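Local coordinates for cytochrome c7 (Geobacter sulfurreducens, PDB 3H4N), which carries electrons on three c-type hemes and probably serves in the respiratory reduction of Fe(III), at residues 6-10 with 11-15; 46-49 with 50-54; 53-56 with 57-61. All coordinates share one frame; numbering follows the deposited sequence. Where two conformers were deposited one is given.

Contact 1 of 3, residues 6-10 with 11-15; sequences VLEAK and NGNVT. With HEM (protoporphyrin IX containing Fe), chain E.
Leu7 and Val14 face each other as an antiparallel hydrogen-bonded pair, next to the non-hydrogen-bonded pair Val6-Thr15, and a type I turn from Ala9 to Gly12 reverses the chain. Leu7 N gives its hydrogen to Val14 O at 2.8 Å, and Val14 N returns one to Leu7 O. Gly12 N closes the turn on Ala9 O. Asn13 adds a side-chain bond. Its CG is anti to the carbonyl carbon (chi1 -63°), which swings OD1 back across the hairpin to Ala9 N, 3.1 Å away. Val6 CG1 rests against CB and ND2 of the same Asn13. Leu7 and Val14 put their side chains on one face of the hairpin, where the heme lies. Leu7 CD1 meets methyl CMD of the heme, while Val14 CG2 packs at 3.8 Å from its meso carbon CHD. Asn11 brings its amide to the same porphyrin, with ND2 3.2 Å from CHB. Lys10 grips one propionate twice: its backbone N and its NZ each reach heme O2A at 2.8 Å. The lysine chain curls at chi3 and chi4 to bring NZ back to that oxygen. The ammonium group and the N-H together probably favour the ionised form of this propionate. On the other propionate, O2D lies 2.5 Å from Glu8 O, so close that this acid group probably holds a proton. Outside the hairpin, His70, an axial ligand of this iron, donates from ND1 to Gly12 O. The arrangement is a short beta hairpin forming one wall of a c-type heme pocket.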
loop_
_atom_site.group_PDB
_atom_site.type_symbol
_atom_site.label_atom_id
_atom_site.label_comp_id
_atom_site.label_asym_id
_atom_site.label_seq_id
_atom_site.Cartn_x
_atom_site.Cartn_y
_atom_site.Cartn_z
ATOM N N VAL A 6 -1.899 5.845 8.602
ATOM C CA VAL A 6 -1.994 4.640 9.417
ATOM C C VAL A 6 -3.217 3.842 8.969
ATOM O O VAL A 6 -4.355 4.276 9.142
ATOM C CB VAL A 6 -2.120 4.981 10.913
ATOM C CG1 VAL A 6 -2.340 3.712 11.751
ATOM C CG2 VAL A 6 -0.888 5.740 11.388
ATOM N N LEU A 7 -2.972 2.684 8.370
ATOM C CA LEU A 7 -4.033 1.778 7.950
ATOM C C LEU A 7 -4.252 0.812 9.102
ATOM O O LEU A 7 -3.407 -0.022 9.415
ATOM C CB LEU A 7 -3.647 1.044 6.658
ATOM C CG LEU A 7 -3.324 1.989 5.490
ATOM C CD1 LEU A 7 -2.686 1.233 4.321
ATOM C CD2 LEU A 7 -4.577 2.756 5.049
ATOM N N GLU A 8 -5.381 0.948 9.780
ATOM C CA GLU A 8 -5.621 0.182 10.990
ATOM C C GLU A 8 -5.933 -1.272 10.717
ATOM O O GLU A 8 -6.662 -1.607 9.802
ATOM C CB GLU A 8 -6.753 0.798 11.815
ATOM C CG GLU A 8 -6.415 2.178 12.351
ATOM C CD GLU A 8 -7.488 2.757 13.249
ATOM O OE1 GLU A 8 -8.391 2.022 13.696
ATOM O OE2 GLU A 8 -7.423 3.966 13.528
ATOM N N ALA A 9 -5.394 -2.133 11.562
ATOM C CA ALA A 9 -5.610 -3.572 11.427
ATOM C C ALA A 9 -5.512 -4.172 12.823
ATOM O O ALA A 9 -4.649 -3.809 13.599
ATOM C CB ALA A 9 -4.561 -4.172 10.486
ATOM N N LYS A 10 -6.398 -5.098 13.141
ATOM C CA LYS A 10 -6.454 -5.623 14.504
ATOM C C LYS A 10 -5.193 -6.411 14.886
ATOM O O LYS A 10 -4.866 -6.524 16.062
ATOM C CB LYS A 10 -7.709 -6.460 14.702
ATOM C CG LYS A 10 -7.763 -7.715 13.879
ATOM C CD LYS A 10 -8.968 -8.576 14.253
ATOM C CE LYS A 10 -10.300 -7.828 14.108
ATOM N NZ LYS A 10 -10.439 -7.112 12.793
ATOM N N ASN A 11 -4.493 -6.940 13.884
ATOM C CA ASN A 11 -3.238 -7.681 14.067
ATOM C C ASN A 11 -1.978 -6.801 14.020
ATOM O O ASN A 11 -0.864 -7.302 14.072
ATOM C CB ASN A 11 -3.137 -8.826 13.046
ATOM C CG ASN A 11 -3.203 -8.345 11.606
ATOM O OD1 ASN A 11 -4.023 -7.497 11.253
ATOM N ND2 ASN A 11 -2.341 -8.892 10.765
ATOM N N GLY A 12 -2.176 -5.486 13.947
ATOM C CA GLY A 12 -1.112 -4.499 13.980
ATOM C C GLY A 12 -1.291 -3.519 12.837
ATOM O O GLY A 12 -1.413 -3.919 11.671
ATOM N N ASN A 13 -1.306 -2.231 13.139
ATOM C CA ASN A 13 -1.473 -1.203 12.125
ATOM C C ASN A 13 -0.318 -1.201 11.124
ATOM O O ASN A 13 0.798 -1.573 11.448
ATOM C CB ASN A 13 -1.590 0.185 12.763
ATOM C CG ASN A 13 -2.806 0.331 13.659
ATOM O OD1 ASN A 13 -3.780 -0.419 13.553
ATOM N ND2 ASN A 13 -2.742 1.297 14.573
ATOM N N VAL A 14 -0.611 -0.755 9.910
ATOM C CA VAL A 14 0.347 -0.682 8.831
ATOM C C VAL A 14 0.566 0.783 8.478
ATOM O O VAL A 14 -0.394 1.506 8.248
ATOM C CB VAL A 14 -0.193 -1.426 7.608
ATOM C CG1 VAL A 14 0.808 -1.395 6.454
ATOM C CG2 VAL A 14 -0.555 -2.866 7.958
ATOM N N THR A 15 1.818 1.218 8.434
ATOM C CA THR A 15 2.134 2.613 8.140
ATOM C C THR A 15 2.562 2.812 6.704
ATOM O O THR A 15 3.553 2.235 6.271
ATOM C CB THR A 15 3.204 3.125 9.099
ATOM O OG1 THR A 15 2.673 3.132 10.431
ATOM C CG2 THR A 15 3.518 4.588 8.809
HETATM C CHA HEM E . -5.356 -6.372 6.476
HETATM C CHB HEM E . -3.317 -10.432 8.146
HETATM C CHC HEM E . 0.411 -9.551 5.235
HETATM C CHD HEM E . -1.026 -4.993 4.789
HETATM C C1A HEM E . -5.168 -7.541 7.177
HETATM C C2A HEM E . -6.106 -8.160 8.093
HETATM C C3A HEM E . -5.526 -9.284 8.552
HETATM C C4A HEM E . -4.222 -9.409 7.933
HETATM C CMA HEM E . -6.089 -10.296 9.565
HETATM C CAA HEM E . -7.489 -7.580 8.481
HETATM C CBA HEM E . -7.282 -6.648 9.676
HETATM C CGA HEM E . -8.545 -5.991 10.190
HETATM O O1A HEM E . -9.532 -5.849 9.437
HETATM O O2A HEM E . -8.553 -5.560 11.363
HETATM C C1B HEM E . -2.129 -10.576 7.451
HETATM C C2B HEM E . -1.293 -11.756 7.430
HETATM C C3B HEM E . -0.256 -11.511 6.626
HETATM C C4B HEM E . -0.440 -10.172 6.106
HETATM C CMB HEM E . -1.586 -13.017 8.278
HETATM C CAB HEM E . 0.907 -12.446 6.224
HETATM C CBB HEM E . 0.544 -13.646 5.668
HETATM C C1C HEM E . 0.392 -8.217 4.891
HETATM C C2C HEM E . 1.452 -7.495 4.209
HETATM C C3C HEM E . 1.053 -6.214 4.107
HETATM C C4C HEM E . -0.268 -6.108 4.690
HETATM C CMC HEM E . 2.778 -8.132 3.761
HETATM C CAC HEM E . 1.790 -5.011 3.471
HETATM C CBC HEM E . 2.313 -5.129 2.220
HETATM C C1D HEM E . -2.336 -4.970 5.164
HETATM C C2D HEM E . -3.160 -3.815 5.037
HETATM C C3D HEM E . -4.505 -4.239 5.523
HETATM C C4D HEM E . -4.372 -5.612 5.915
HETATM C CMD HEM E . -2.756 -2.445 4.508
HETATM C CAD HEM E . -5.753 -3.360 5.550
HETATM C CBD HEM E . -5.878 -2.435 6.762
HETATM C CGD HEM E . -7.017 -1.415 6.606
HETATM O O1D HEM E . -7.582 -1.266 5.495
HETATM O O2D HEM E . -7.416 -0.710 7.581
HETATM N NA HEM E . -4.031 -8.312 7.107
HETATM N NB HEM E . -1.587 -9.626 6.610
HETATM N NC HEM E . -0.622 -7.330 5.174
HETATM N ND HEM E . -3.071 -6.013 5.696
HETATM FE FE HEM E . -2.327 -7.843 6.123
#

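Contact 2 of 3, residues 46-49 with 50-54; sequences DWAH and KTCTG. With HEM (protoporphyrin IX containing Fe), chain E.
The Trp47 indole carries Thr51 over one face and Cys52 at its edge. Thr51 CB makes a CH-pi contact 3.9 Å from the centroid of the six-membered ring, 20° off the normal. Cys52 SG lies near the ring plane, 3.9 Å from Trp47 CZ3, a sulfur-aromatic contact. The His49 imidazole points at the iron of the heme of chain E, with NE2 2.1 Å from FE, and C4A of that heme lies at the ring edge, in its plane. Helix 45-59 carries these groups; Cys52 opens its CXXCH heme-binding motif, and His49 lies just ahead of it. Trp47 has CG anti to its own N (chi1 -160°), and this carries the indole forward along the helix, against Thr51 and Cys52 of the next turn. The Trp47 side chain also touches Cys31 and Ile40. Ala48 CB lies 3.2 Å from C2D of the heme of chain E. Thr51 N bonds to Trp47 O at 2.8 Å. The helix widens into a pi-type turn at 50-52: Thr53 N reaches back five residues to Ala48 O at 3.3 Å, while the Cys52 N bond to the same oxygen is weak. His49 shares its iron with His70, while Cys52 SG is joined covalently to CAB of a second heme. This turn thus links two cofactors. Thr53 OG1 comes to 3.6 Å from CBC of the heme that His49 binds.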
loop_
_atom_site.group_PDB
_atom_site.type_symbol
_atom_site.label_atom_id
_atom_site.label_comp_id
_atom_site.label_asym_id
_atom_site.label_seq_id
_atom_site.Cartn_x
_atom_site.Cartn_y
_atom_site.Cartn_z
ATOM N N ASP A 46 -8.456 -7.464 1.457
ATOM C CA ASP A 46 -8.441 -7.952 0.073
ATOM C C ASP A 46 -7.630 -7.020 -0.814
ATOM O O ASP A 46 -6.823 -7.458 -1.631
ATOM C CB ASP A 46 -9.869 -8.097 -0.486
ATOM C CG ASP A 46 -10.675 -9.177 0.228
ATOM O OD1 ASP A 46 -11.923 -9.182 0.092
ATOM O OD2 ASP A 46 -10.149 -10.050 0.951
ATOM N N TRP A 47 -7.832 -5.716 -0.636
ATOM C CA TRP A 47 -7.133 -4.713 -1.435
ATOM C C TRP A 47 -5.641 -4.786 -1.164
ATOM O O TRP A 47 -4.815 -4.830 -2.090
ATOM C CB TRP A 47 -7.640 -3.313 -1.060
ATOM C CG TRP A 47 -7.382 -2.218 -2.074
ATOM C CD1 TRP A 47 -8.299 -1.684 -2.935
ATOM C CD2 TRP A 47 -6.146 -1.504 -2.314
ATOM N NE1 TRP A 47 -7.720 -0.696 -3.691
ATOM C CE2 TRP A 47 -6.405 -0.559 -3.332
ATOM C CE3 TRP A 47 -4.856 -1.559 -1.770
ATOM C CZ2 TRP A 47 -5.428 0.301 -3.823
ATOM C CZ3 TRP A 47 -3.890 -0.687 -2.249
ATOM C CH2 TRP A 47 -4.181 0.218 -3.279
ATOM N N ALA A 48 -5.279 -4.781 0.113
ATOM C CA ALA A 48 -3.878 -4.682 0.504
ATOM C C ALA A 48 -3.062 -5.920 0.121
ATOM O O ALA A 48 -1.935 -5.830 -0.398
ATOM C CB ALA A 48 -3.766 -4.438 1.985
ATOM N N HIS A 49 -3.631 -7.086 0.367
ATOM C CA HIS A 49 -2.924 -8.329 0.113
ATOM C C HIS A 49 -2.839 -8.655 -1.392
ATOM O O HIS A 49 -2.070 -9.530 -1.793
ATOM C CB HIS A 49 -3.563 -9.475 0.863
ATOM C CG HIS A 49 -3.531 -9.367 2.357
ATOM N ND1 HIS A 49 -4.256 -10.134 3.247
ATOM C CD2 HIS A 49 -2.838 -8.487 3.104
ATOM C CE1 HIS A 49 -3.963 -9.742 4.479
ATOM N NE2 HIS A 49 -3.106 -8.748 4.418
ATOM N N LYS A 50 -3.620 -7.964 -2.215
ATOM C CA LYS A 50 -3.479 -8.010 -3.672
ATOM C C LYS A 50 -2.492 -6.948 -4.154
ATOM O O LYS A 50 -1.450 -7.265 -4.702
ATOM C CB LYS A 50 -4.838 -7.767 -4.336
ATOM C CG LYS A 50 -4.789 -7.612 -5.867
ATOM C CD LYS A 50 -6.197 -7.375 -6.408
ATOM C CE LYS A 50 -6.246 -7.133 -7.912
ATOM N NZ LYS A 50 -5.652 -8.244 -8.696
ATOM N N THR A 51 -2.835 -5.681 -3.945
ATOM C CA THR A 51 -2.126 -4.578 -4.581
ATOM C C THR A 51 -0.815 -4.201 -3.908
ATOM O O THR A 51 0.188 -3.979 -4.589
ATOM C CB THR A 51 -3.052 -3.376 -4.667
ATOM O OG1 THR A 51 -4.189 -3.719 -5.468
ATOM C CG2 THR A 51 -2.387 -2.200 -5.362
ATOM N N CYS A 52 -0.820 -4.119 -2.583
ATOM C CA CYS A 52 0.396 -3.753 -1.845
ATOM C C CYS A 52 1.455 -4.849 -1.978
ATOM O O CYS A 52 2.553 -4.627 -2.484
ATOM C CB CYS A 52 0.106 -3.479 -0.360
ATOM S SG CYS A 52 -1.235 -2.346 0.055
ATOM N N THR A 53 1.107 -6.052 -1.538
ATOM C CA THR A 53 2.049 -7.156 -1.580
ATOM C C THR A 53 2.445 -7.473 -3.028
ATOM O O THR A 53 3.591 -7.803 -3.309
ATOM C CB THR A 53 1.442 -8.389 -0.887
ATOM O OG1 THR A 53 1.031 -8.021 0.437
ATOM C CG2 THR A 53 2.461 -9.516 -0.678
ATOM N N GLY A 54 1.490 -7.374 -3.954
ATOM C CA GLY A 54 1.732 -7.682 -5.358
ATOM C C GLY A 54 2.852 -6.840 -5.949
ATOM O O GLY A 54 3.751 -7.350 -6.626
HETATM C CHA HEM E . -5.356 -6.372 6.476
HETATM C CHB HEM E . -3.317 -10.432 8.146
HETATM C CHC HEM E . 0.411 -9.551 5.235
HETATM C CHD HEM E . -1.026 -4.993 4.789
HETATM C C1A HEM E . -5.168 -7.541 7.177
HETATM C C2A HEM E . -6.106 -8.160 8.093
HETATM C C3A HEM E . -5.526 -9.284 8.552
HETATM C C4A HEM E . -4.222 -9.409 7.933
HETATM C CMA HEM E . -6.089 -10.296 9.565
HETATM C CAA HEM E . -7.489 -7.580 8.481
HETATM C CBA HEM E . -7.282 -6.648 9.676
HETATM C CGA HEM E . -8.545 -5.991 10.190
HETATM O O1A HEM E . -9.532 -5.849 9.437
HETATM O O2A HEM E . -8.553 -5.560 11.363
HETATM C C1B HEM E . -2.129 -10.576 7.451
HETATM C C2B HEM E . -1.293 -11.756 7.430
HETATM C C3B HEM E . -0.256 -11.511 6.626
HETATM C C4B HEM E . -0.440 -10.172 6.106
HETATM C CMB HEM E . -1.586 -13.017 8.278
HETATM C CAB HEM E . 0.907 -12.446 6.224
HETATM C CBB HEM E . 0.544 -13.646 5.668
HETATM C C1C HEM E . 0.392 -8.217 4.891
HETATM C C2C HEM E . 1.452 -7.495 4.209
HETATM C C3C HEM E . 1.053 -6.214 4.107
HETATM C C4C HEM E . -0.268 -6.108 4.690
HETATM C CMC HEM E . 2.778 -8.132 3.761
HETATM C CAC HEM E . 1.790 -5.011 3.471
HETATM C CBC HEM E . 2.313 -5.129 2.220
HETATM C C1D HEM E . -2.336 -4.970 5.164
HETATM C C2D HEM E . -3.160 -3.815 5.037
HETATM C C3D HEM E . -4.505 -4.239 5.523
HETATM C C4D HEM E . -4.372 -5.612 5.915
HETATM C CMD HEM E . -2.756 -2.445 4.508
HETATM C CAD HEM E . -5.753 -3.360 5.550
HETATM C CBD HEM E . -5.878 -2.435 6.762
HETATM C CGD HEM E . -7.017 -1.415 6.606
HETATM O O1D HEM E . -7.582 -1.266 5.495
HETATM O O2D HEM E . -7.416 -0.710 7.581
HETATM N NA HEM E . -4.031 -8.312 7.107
HETATM N NB HEM E . -1.587 -9.626 6.610
HETATM N NC HEM E . -0.622 -7.330 5.174
HETATM N ND HEM E . -3.071 -6.013 5.696
HETATM FE FE HEM E . -2.327 -7.843 6.123
#

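Contact 3 of 3, residues 53-56 with 57-61. With HEM (protoporphyrin IX containing Fe), chain D.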
loop_
_atom_site.group_PDB
_atom_site.type_symbol
_atom_site.label_atom_id
_atom_site.label_comp_id
_atom_site.label_asym_id
_atom_site.label_seq_id
_atom_site.Cartn_x
_atom_site.Cartn_y
_atom_site.Cartn_z
ATOM N N THR A 53 1.107 -6.052 -1.538
ATOM C CA THR A 53 2.049 -7.156 -1.580
ATOM C C THR A 53 2.445 -7.473 -3.028
ATOM O O THR A 53 3.591 -7.803 -3.309
ATOM C CB THR A 53 1.442 -8.389 -0.887
ATOM O OG1 THR A 53 1.031 -8.021 0.437
ATOM C CG2 THR A 53 2.461 -9.516 -0.678
ATOM N N GLY A 54 1.490 -7.374 -3.954
ATOM C CA GLY A 54 1.732 -7.682 -5.358
ATOM C C GLY A 54 2.852 -6.840 -5.949
ATOM O O GLY A 54 3.751 -7.350 -6.626
ATOM N N CYS A 55 2.807 -5.535 -5.706
ATOM C CA CYS A 55 3.856 -4.677 -6.252
ATOM C C CYS A 55 5.203 -4.944 -5.588
ATOM O O CYS A 55 6.221 -5.001 -6.269
ATOM C CB CYS A 55 3.530 -3.201 -6.119
ATOM S SG CYS A 55 4.931 -2.228 -6.725
ATOM N N HIS A 56 5.212 -5.132 -4.274
ATOM C CA HIS A 56 6.469 -5.389 -3.579
ATOM C C HIS A 56 7.155 -6.637 -4.147
ATOM O O HIS A 56 8.372 -6.671 -4.347
ATOM C CB HIS A 56 6.242 -5.534 -2.071
ATOM C CG HIS A 56 5.774 -4.273 -1.413
ATOM N ND1 HIS A 56 5.190 -4.273 -0.169
ATOM C CD2 HIS A 56 5.772 -2.984 -1.830
ATOM C CE1 HIS A 56 4.867 -3.035 0.163
ATOM N NE2 HIS A 56 5.226 -2.228 -0.823
ATOM N N LYS A 57 6.366 -7.662 -4.442
ATOM C CA LYS A 57 6.910 -8.874 -5.064
ATOM C C LYS A 57 7.373 -8.603 -6.503
ATOM O O LYS A 57 8.424 -9.087 -6.908
ATOM C CB LYS A 57 5.886 -10.013 -4.956
ATOM C CG LYS A 57 5.724 -10.517 -3.521
ATOM C CD LYS A 57 4.871 -11.773 -3.389
ATOM C CE LYS A 57 4.809 -12.239 -1.925
ATOM N NZ LYS A 57 3.793 -13.311 -1.670
ATOM N N GLU A 58 6.627 -7.804 -7.263
ATOM C CA GLU A 58 7.014 -7.491 -8.651
ATOM C C GLU A 58 8.330 -6.721 -8.720
ATOM O O GLU A 58 9.137 -6.937 -9.639
ATOM C CB GLU A 58 5.903 -6.688 -9.344
ATOM C CG GLU A 58 5.942 -6.550 -10.870
ATOM C CD GLU A 58 6.890 -7.495 -11.603
ATOM O OE1 GLU A 58 7.843 -6.998 -12.243
ATOM O OE2 GLU A 58 6.671 -8.725 -11.573
ATOM N N MET A 59 8.544 -5.810 -7.770
ATOM C CA MET A 59 9.703 -4.932 -7.783
ATOM C C MET A 59 10.888 -5.508 -7.023
ATOM O O MET A 59 11.990 -4.986 -7.142
ATOM C CB MET A 59 9.344 -3.571 -7.192
ATOM C CG MET A 59 8.322 -2.831 -7.998
ATOM S SD MET A 59 8.057 -1.109 -7.539
ATOM C CE MET A 59 9.664 -0.327 -7.833
ATOM N N GLY A 60 10.664 -6.552 -6.231
ATOM C CA GLY A 60 11.696 -7.070 -5.340
ATOM C C GLY A 60 12.090 -6.080 -4.250
ATOM O O GLY A 60 13.221 -6.107 -3.771
ATOM N N LYS A 61 11.162 -5.200 -3.878
ATOM C CA LYS A 61 11.405 -4.135 -2.910
ATOM C C LYS A 61 10.186 -4.016 -2.028
ATOM O O LYS A 61 9.067 -4.122 -2.516
ATOM C CB LYS A 61 11.621 -2.784 -3.612
ATOM C CG LYS A 61 12.814 -2.683 -4.566
ATOM C CD LYS A 61 14.067 -2.120 -3.891
ATOM C CE LYS A 61 13.902 -0.671 -3.385
ATOM N NZ LYS A 61 14.827 0.333 -4.003
HETATM C CHA HEM D . 8.142 0.214 0.459
HETATM C CHB HEM D . 3.779 -0.476 2.382
HETATM C CHC HEM D . 1.878 -0.411 -2.042
HETATM C CHD HEM D . 6.231 -0.228 -4.007
HETATM C C1A HEM D . 7.132 0.066 1.373
HETATM C C2A HEM D . 7.273 0.082 2.822
HETATM C C3A HEM D . 6.052 -0.114 3.346
HETATM C C4A HEM D . 5.123 -0.267 2.260
HETATM C CMA HEM D . 5.658 -0.177 4.843
HETATM C CAA HEM D . 8.597 0.326 3.599
HETATM C CBA HEM D . 9.003 -0.817 4.524
HETATM C CGA HEM D . 9.941 -0.337 5.614
HETATM O O1A HEM D . 10.353 0.856 5.612
HETATM O O2A HEM D . 10.303 -1.153 6.506
HETATM C C1B HEM D . 2.883 -0.500 1.343
HETATM C C2B HEM D . 1.448 -0.588 1.493
HETATM C C3B HEM D . 0.918 -0.529 0.265
HETATM C C4B HEM D . 2.005 -0.432 -0.684
HETATM C CMB HEM D . 0.714 -0.713 2.836
HETATM C CAB HEM D . -0.565 -0.558 -0.162
HETATM C CBB HEM D . -1.409 0.271 0.525
HETATM C C1C HEM D . 2.894 -0.410 -2.948
HETATM C C2C HEM D . 2.717 -0.459 -4.388
HETATM C C3C HEM D . 3.923 -0.378 -4.946
HETATM C C4C HEM D . 4.878 -0.309 -3.854
HETATM C CMC HEM D . 1.342 -0.572 -5.075
HETATM C CAC HEM D . 4.301 -0.412 -6.453
HETATM C CBC HEM D . 3.392 -0.034 -7.405
HETATM C C1D HEM D . 7.147 -0.054 -2.993
HETATM C C2D HEM D . 8.552 0.161 -3.185
HETATM C C3D HEM D . 9.136 0.293 -1.810
HETATM C C4D HEM D . 8.037 0.147 -0.906
HETATM C CMD HEM D . 9.305 0.241 -4.509
HETATM C CAD HEM D . 10.603 0.560 -1.477
HETATM C CBD HEM D . 10.815 2.076 -1.451
HETATM C CGD HEM D . 12.233 2.491 -1.146
HETATM O O1D HEM D . 12.904 1.780 -0.366
HETATM O O2D HEM D . 12.690 3.559 -1.649
HETATM N NA HEM D . 5.809 -0.149 1.069
HETATM N NB HEM D . 3.190 -0.398 -0.010
HETATM N NC HEM D . 4.235 -0.322 -2.643
HETATM N ND HEM D . 6.865 -0.052 -1.630
HETATM FE FE HEM D . 5.017 -0.220 -0.808
#
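Cys55 and Met59 meet sulfur to sulfur beside the heme of chain D, SG 3.4 Å from SD. His56 NE2 binds the iron at 2.0 Å, and Cys55 SG is bonded covalently to the vinyl-derived carbon CAC at 1.9 Å. His21 is the other axial ligand. The Met59 chain bends at chi3 (62°), which turns CE toward heme methyl CMD, 3.4 Å away. Lys61 CB reaches the same methyl. Lys61 O approaches the His56 ring obliquely, and it also receives a CA-H...O contact from His56 CA at 3.1 Å. Further out, the backbone sets these groups in place. Lys57 N, Glu58 N and Met59 N bond to Thr53 O, Gly54 O and Cys55 O in helical steps. A Schellman motif ends the helix: Gly60 has positive phi, Lys61 N bonds to His56 O at 3.2 Å, and Gly60 N bonds weakly to Lys57 O. Lys57 CE lies alongside Thr53 CG2. Behind the imidazole, His56 ND1 is hydrogen-bonded to Pro63 O. With the iron bond, this helps to fix the rotation of the ring and probably makes His56 a more electron-rich ligand, which would help to stabilise the ferric iron.

From the N terminus, contact 1 comes first and closes the hairpin of strands 5-7 and 14-16. The chain then runs on to helix 45-59, which holds contacts 2 and 3. These two follow in series and share Thr53 and Gly54, so one begins where the other ends. None nests inside or crosses another. Contacts 1 and 2 do not touch, with nearest atoms about 6 Å apart, yet both reach the heme of chain E. Contact 3 belongs mainly to the heme of chain D and ends the helix. The heme of chain E thus bridges the hairpin and the long helix.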